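Side-chain contacts in putative branched-chain amino acid aminotransferase IlvE (Streptococcus mutans, PDB 4DQN), which probably catalyses the pyridoxal-phosphate-dependent transfer of the amino group between isoleucine, leucine or valine and 2-oxoglutarate in branched-chain amino acid metabolism: residues 177-182 and 244-249; 214-217 and 222-225. All coordinates share one frame; numbering follows the deposited sequence.

Contact 1 of 2, residues 177-182 and 244-249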
loop_
_atom_site.group_PDB
_atom_site.type_symbol
_atom_site.label_atom_id
_atom_site.label_comp_id
_atom_site.label_asym_id
_atom_site.label_seq_id
_atom_site.Cartn_x
_atom_site.Cartn_y
_atom_site.Cartn_z
ATOM N N ASP A 177 -10.840 2.735 7.542
ATOM C CA ASP A 177 -11.127 2.664 6.110
ATOM C C ASP A 177 -10.080 1.785 5.439
ATOM O O ASP A 177 -8.893 1.877 5.764
ATOM C CB ASP A 177 -11.086 4.061 5.467
ATOM C CG ASP A 177 -12.092 5.031 6.077
ATOM O OD1 ASP A 177 -13.271 4.645 6.273
ATOM O OD2 ASP A 177 -11.693 6.192 6.344
ATOM N N ARG A 178 -10.495 0.937 4.501
ATOM C CA ARG A 178 -9.504 0.185 3.735
ATOM C C ARG A 178 -9.012 1.009 2.537
ATOM O O ARG A 178 -7.956 0.728 1.972
ATOM C CB ARG A 178 -10.030 -1.186 3.300
ATOM C CG ARG A 178 -11.148 -1.170 2.287
ATOM C CD ARG A 178 -10.959 -2.339 1.314
ATOM N NE ARG A 178 -10.623 -3.573 2.028
ATOM C CZ ARG A 178 -9.904 -4.570 1.512
ATOM N NH1 ARG A 178 -9.433 -4.483 0.272
ATOM N NH2 ARG A 178 -9.649 -5.654 2.243
ATOM N N ALA A 179 -9.771 2.040 2.174
ATOM C CA ALA A 179 -9.413 2.898 1.043
ATOM C C ALA A 179 -9.980 4.314 1.172
ATOM O O ALA A 179 -10.999 4.531 1.845
ATOM C CB ALA A 179 -9.874 2.269 -0.258
ATOM N N ALA A 180 -9.311 5.265 0.517
ATOM C CA ALA A 180 -9.743 6.663 0.468
ATOM C C ALA A 180 -10.830 6.841 -0.594
ATOM O O ALA A 180 -10.965 5.986 -1.476
ATOM C CB ALA A 180 -8.554 7.546 0.145
ATOM N N PRO A 181 -11.603 7.948 -0.523
ATOM C CA PRO A 181 -12.609 8.204 -1.572
ATOM C C PRO A 181 -12.003 8.297 -2.978
ATOM O O PRO A 181 -12.595 7.786 -3.935
ATOM C CB PRO A 181 -13.212 9.552 -1.163
ATOM C CG PRO A 181 -13.039 9.601 0.336
ATOM C CD PRO A 181 -11.711 8.912 0.595
ATOM N N HIS A 182 -10.844 8.943 -3.098
ATOM C CA HIS A 182 -10.121 8.990 -4.365
ATOM C C HIS A 182 -8.745 8.335 -4.233
ATOM O O HIS A 182 -7.738 8.874 -4.712
ATOM C CB HIS A 182 -9.966 10.437 -4.837
ATOM C CG HIS A 182 -11.268 11.122 -5.119
ATOM N ND1 HIS A 182 -11.554 12.392 -4.663
ATOM C CD2 HIS A 182 -12.359 10.716 -5.813
ATOM C CE1 HIS A 182 -12.768 12.738 -5.059
ATOM N NE2 HIS A 182 -13.279 11.737 -5.756
ATOM N N SER A 244 -19.466 1.676 -5.920
ATOM C CA SER A 244 -18.689 2.857 -5.575
ATOM C C SER A 244 -17.388 2.802 -6.346
ATOM O O SER A 244 -16.928 1.718 -6.700
ATOM C CB SER A 244 -18.415 2.910 -4.069
ATOM O OG SER A 244 -17.136 3.472 -3.796
ATOM N N PRO A 245 -16.792 3.974 -6.615
ATOM C CA PRO A 245 -15.486 4.047 -7.278
ATOM C C PRO A 245 -14.351 3.712 -6.312
ATOM O O PRO A 245 -13.178 3.814 -6.684
ATOM C CB PRO A 245 -15.389 5.522 -7.670
ATOM C CG PRO A 245 -16.203 6.238 -6.627
ATOM C CD PRO A 245 -17.349 5.313 -6.331
ATOM N N SER A 246 -14.714 3.344 -5.083
ATOM C CA SER A 246 -13.756 3.050 -4.020
ATOM C C SER A 246 -13.767 1.541 -3.739
ATOM O O SER A 246 -13.017 1.032 -2.899
ATOM C CB SER A 246 -14.126 3.850 -2.757
ATOM O OG SER A 246 -13.288 3.519 -1.661
ATOM N N ILE A 247 -14.620 0.835 -4.473
ATOM C CA ILE A 247 -14.826 -0.598 -4.286
ATOM C C ILE A 247 -14.078 -1.415 -5.349
ATOM O O ILE A 247 -14.045 -1.037 -6.524
ATOM C CB ILE A 247 -16.348 -0.917 -4.355
ATOM C CG1 ILE A 247 -17.054 -0.424 -3.085
ATOM C CG2 ILE A 247 -16.609 -2.401 -4.584
ATOM C CD1 ILE A 247 -18.577 -0.462 -3.198
ATOM N N LEU A 248 -13.463 -2.521 -4.932
ATOM C CA LEU A 248 -12.892 -3.477 -5.878
ATOM C C LEU A 248 -14.007 -4.294 -6.524
ATOM O O LEU A 248 -14.729 -5.012 -5.836
ATOM C CB LEU A 248 -11.932 -4.437 -5.175
ATOM C CG LEU A 248 -11.425 -5.546 -6.106
ATOM C CD1 LEU A 248 -10.042 -5.201 -6.609
ATOM C CD2 LEU A 248 -11.438 -6.913 -5.435
ATOM N N PRO A 249 -14.142 -4.204 -7.854
ATOM C CA PRO A 249 -15.186 -4.975 -8.539
ATOM C C PRO A 249 -14.784 -6.446 -8.722
ATOM O O PRO A 249 -13.902 -6.738 -9.538
ATOM C CB PRO A 249 -15.299 -4.274 -9.899
ATOM C CG PRO A 249 -13.975 -3.545 -10.099
ATOM C CD PRO A 249 -13.201 -3.577 -8.797
#

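Contact 2 of 2, residues 214-217 and 222-225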
loop_
_atom_site.group_PDB
_atom_site.type_symbol
_atom_site.label_atom_id
_atom_site.label_comp_id
_atom_site.label_asym_id
_atom_site.label_seq_id
_atom_site.Cartn_x
_atom_site.Cartn_y
_atom_site.Cartn_z
ATOM N N LEU A 214 -17.708 0.873 5.346
ATOM C CA LEU A 214 -18.678 1.787 4.749
ATOM C C LEU A 214 -17.943 2.806 3.890
ATOM O O LEU A 214 -16.708 2.865 3.910
ATOM C CB LEU A 214 -19.509 2.495 5.819
ATOM C CG LEU A 214 -20.158 1.598 6.867
ATOM C CD1 LEU A 214 -21.148 2.384 7.708
ATOM C CD2 LEU A 214 -20.836 0.409 6.184
ATOM N N ASP A 215 -18.690 3.600 3.127
ATOM C CA ASP A 215 -18.071 4.568 2.222
ATOM C C ASP A 215 -17.245 5.563 3.036
ATOM O O ASP A 215 -17.713 6.073 4.055
ATOM C CB ASP A 215 -19.121 5.257 1.341
ATOM C CG ASP A 215 -19.979 6.231 2.110
ATOM O OD1 ASP A 215 -20.880 5.776 2.847
ATOM O OD2 ASP A 215 -19.755 7.455 1.964
ATOM N N PRO A 216 -15.988 5.801 2.615
ATOM C CA PRO A 216 -15.067 6.604 3.434
ATOM C C PRO A 216 -15.466 8.074 3.566
ATOM O O PRO A 216 -15.117 8.697 4.570
ATOM C CB PRO A 216 -13.720 6.465 2.707
ATOM C CG PRO A 216 -14.064 6.022 1.302
ATOM C CD PRO A 216 -15.321 5.200 1.445
ATOM N N ALA A 217 -16.184 8.615 2.585
ATOM C CA ALA A 217 -16.625 10.009 2.653
ATOM C C ALA A 217 -17.645 10.233 3.763
ATOM O O ALA A 217 -17.442 11.070 4.649
ATOM C CB ALA A 217 -17.207 10.452 1.314
ATOM N N ILE A 222 -22.740 0.821 2.387
ATOM C CA ILE A 222 -21.824 -0.313 2.437
ATOM C C ILE A 222 -20.911 -0.321 1.221
ATOM O O ILE A 222 -21.357 -0.098 0.091
ATOM C CB ILE A 222 -22.594 -1.652 2.520
ATOM C CG1 ILE A 222 -23.295 -1.772 3.875
ATOM C CG2 ILE A 222 -21.658 -2.836 2.324
ATOM C CD1 ILE A 222 -24.099 -3.066 4.031
ATOM N N GLU A 223 -19.626 -0.567 1.458
ATOM C CA GLU A 223 -18.661 -0.687 0.378
ATOM C C GLU A 223 -18.368 -2.148 0.094
ATOM O O GLU A 223 -18.703 -2.674 -0.976
ATOM C CB GLU A 223 -17.358 0.004 0.764
ATOM C CG GLU A 223 -17.472 1.503 0.854
ATOM C CD GLU A 223 -16.917 2.200 -0.355
ATOM O OE1 GLU A 223 -15.694 2.100 -0.591
ATOM O OE2 GLU A 223 -17.705 2.849 -1.073
ATOM N N GLU A 224 -17.721 -2.800 1.053
ATOM C CA GLU A 224 -17.369 -4.202 0.883
ATOM C C GLU A 224 -17.132 -4.943 2.203
ATOM O O GLU A 224 -17.025 -4.326 3.274
ATOM C CB GLU A 224 -16.171 -4.355 -0.075
ATOM C CG GLU A 224 -14.988 -3.432 0.191
ATOM C CD GLU A 224 -13.986 -3.444 -0.958
ATOM O OE1 GLU A 224 -14.387 -3.180 -2.110
ATOM O OE2 GLU A 224 -12.798 -3.732 -0.713
ATOM N N VAL A 225 -17.060 -6.271 2.094
ATOM C CA VAL A 225 -16.940 -7.181 3.227
ATOM C C VAL A 225 -15.530 -7.757 3.219
ATOM O O VAL A 225 -15.251 -8.736 2.520
ATOM C CB VAL A 225 -17.955 -8.324 3.088
ATOM C CG1 VAL A 225 -18.073 -9.117 4.388
ATOM C CG2 VAL A 225 -19.321 -7.773 2.660
#

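Contact 1 of 2, residues 177-182 and 244-249
Ser246 meets Ala179 and Ala180 where two loops of the class IV aminotransferase fold come together, and the serine sits inside a type I beta turn running from Ser244 to Ile247. Its OG does most of the touching: with chi1 at 175° the hydroxyl extends anti to the backbone N and reaches the other loop, lying 3.4 Å from Ala180 O. The methyl of Ala179 also reaches this hydroxyl, CB to Ser246 OG 3.9 Å, whereas the CB of Ala180 points away and leaves its carbonyl to face the serine. Neither approach is a hydrogen bond; the hydroxyl is instead bonded to Glu223 OE1, a carboxylate from strand 222-225. Pro181 turns its ring from the serine and meets it through the backbone, O to Ser246 CB 4.4 Å. The same loop also packs against the second subunit, where Asp177 OD2 of that neighbouring chain accepts from His182 N, so 177-182 joins both the turn at 244-247 and the dimer partner. The opposing loop also holds an ST turn: Ser244 OG accepts from Ser246 N at 2.7 Å, with an N-H...O angle of 153°.

Contact 2 of 2, residues 214-217 and 222-225
Leu214 pairs with Ile222 in an antiparallel, non-hydrogen-bonded beta bridge, CA to CA 4.4 Å, at the mouth of the hairpin that joins strands 211-214 and 222-225. A classic beta bulge follows at once, Glu223 and Glu224 both facing Tyr213. The side chains of the bridged pair diverge at their roots, but Leu214 has CG beside its backbone N (chi1 -51°), and this brings its CD2 methyl back to lie 3.9 Å from Ile222 CA and 4.0 Å from Ile222 CG1. The two side chains meet at a slant, a small apolar patch that Ile172 extends from the Leu214 side and Ile212 and Phe230 from the Ile222 side.

Glu223 CG sits against the peptide between Leu214 and Asp215, 3.3 Å from Asp215 N. The glutamate chain is bent at chi2, -101°, which lays its carboxylate alongside the Asp215 backbone, with Glu223 OE2 3.7 Å from Asp215 CB. The two acids do not bring their charges together: Asp215 OD1 and Glu223 OE2 are 5.8 Å apart. Asp215 turns inward to its own hairpin loop, where OD1 takes the backbone N of both Thr220 and Lys221 and OD2 bonds Thr218 OG1; these three bonds tie the carboxylate to the turn. The carboxylate of Glu223, in contrast, is bonded by two serines of the 244-249 loop, Ser244 and Ser246.

Pro216 meets the carboxylate end of the same glutamate, its ring crossing the Glu223 side chain at about a right angle. It also packs on Pro181. Its CD is the atom that approaches the carboxylate, with Pro216 CD 3.7 Å from Glu223 OE1.

Contact 2 is nested along the chain within the loop closed by contact 1, and their centres are 7 Å apart. The two glutamates of strand 222-225 join them. Ser244 OG lies 2.9 Å from Glu223 OE2 and Ser246 OG 3.0 Å from Glu223 OE1, so both carboxylate oxygens reach into the turn of contact 1. Glu224 OE1 takes Leu248 N at 3.0 Å, while its OE2 forms a long, weak ion pair with Arg178 NE. Contact 1 lies nearer the predicted cofactor site: the side chain of Ala179 is about 11 Å from that of Lys188, the probable pyridoxal-phosphate lysine, which carries no cofactor here. Contact 2 lies away from that site.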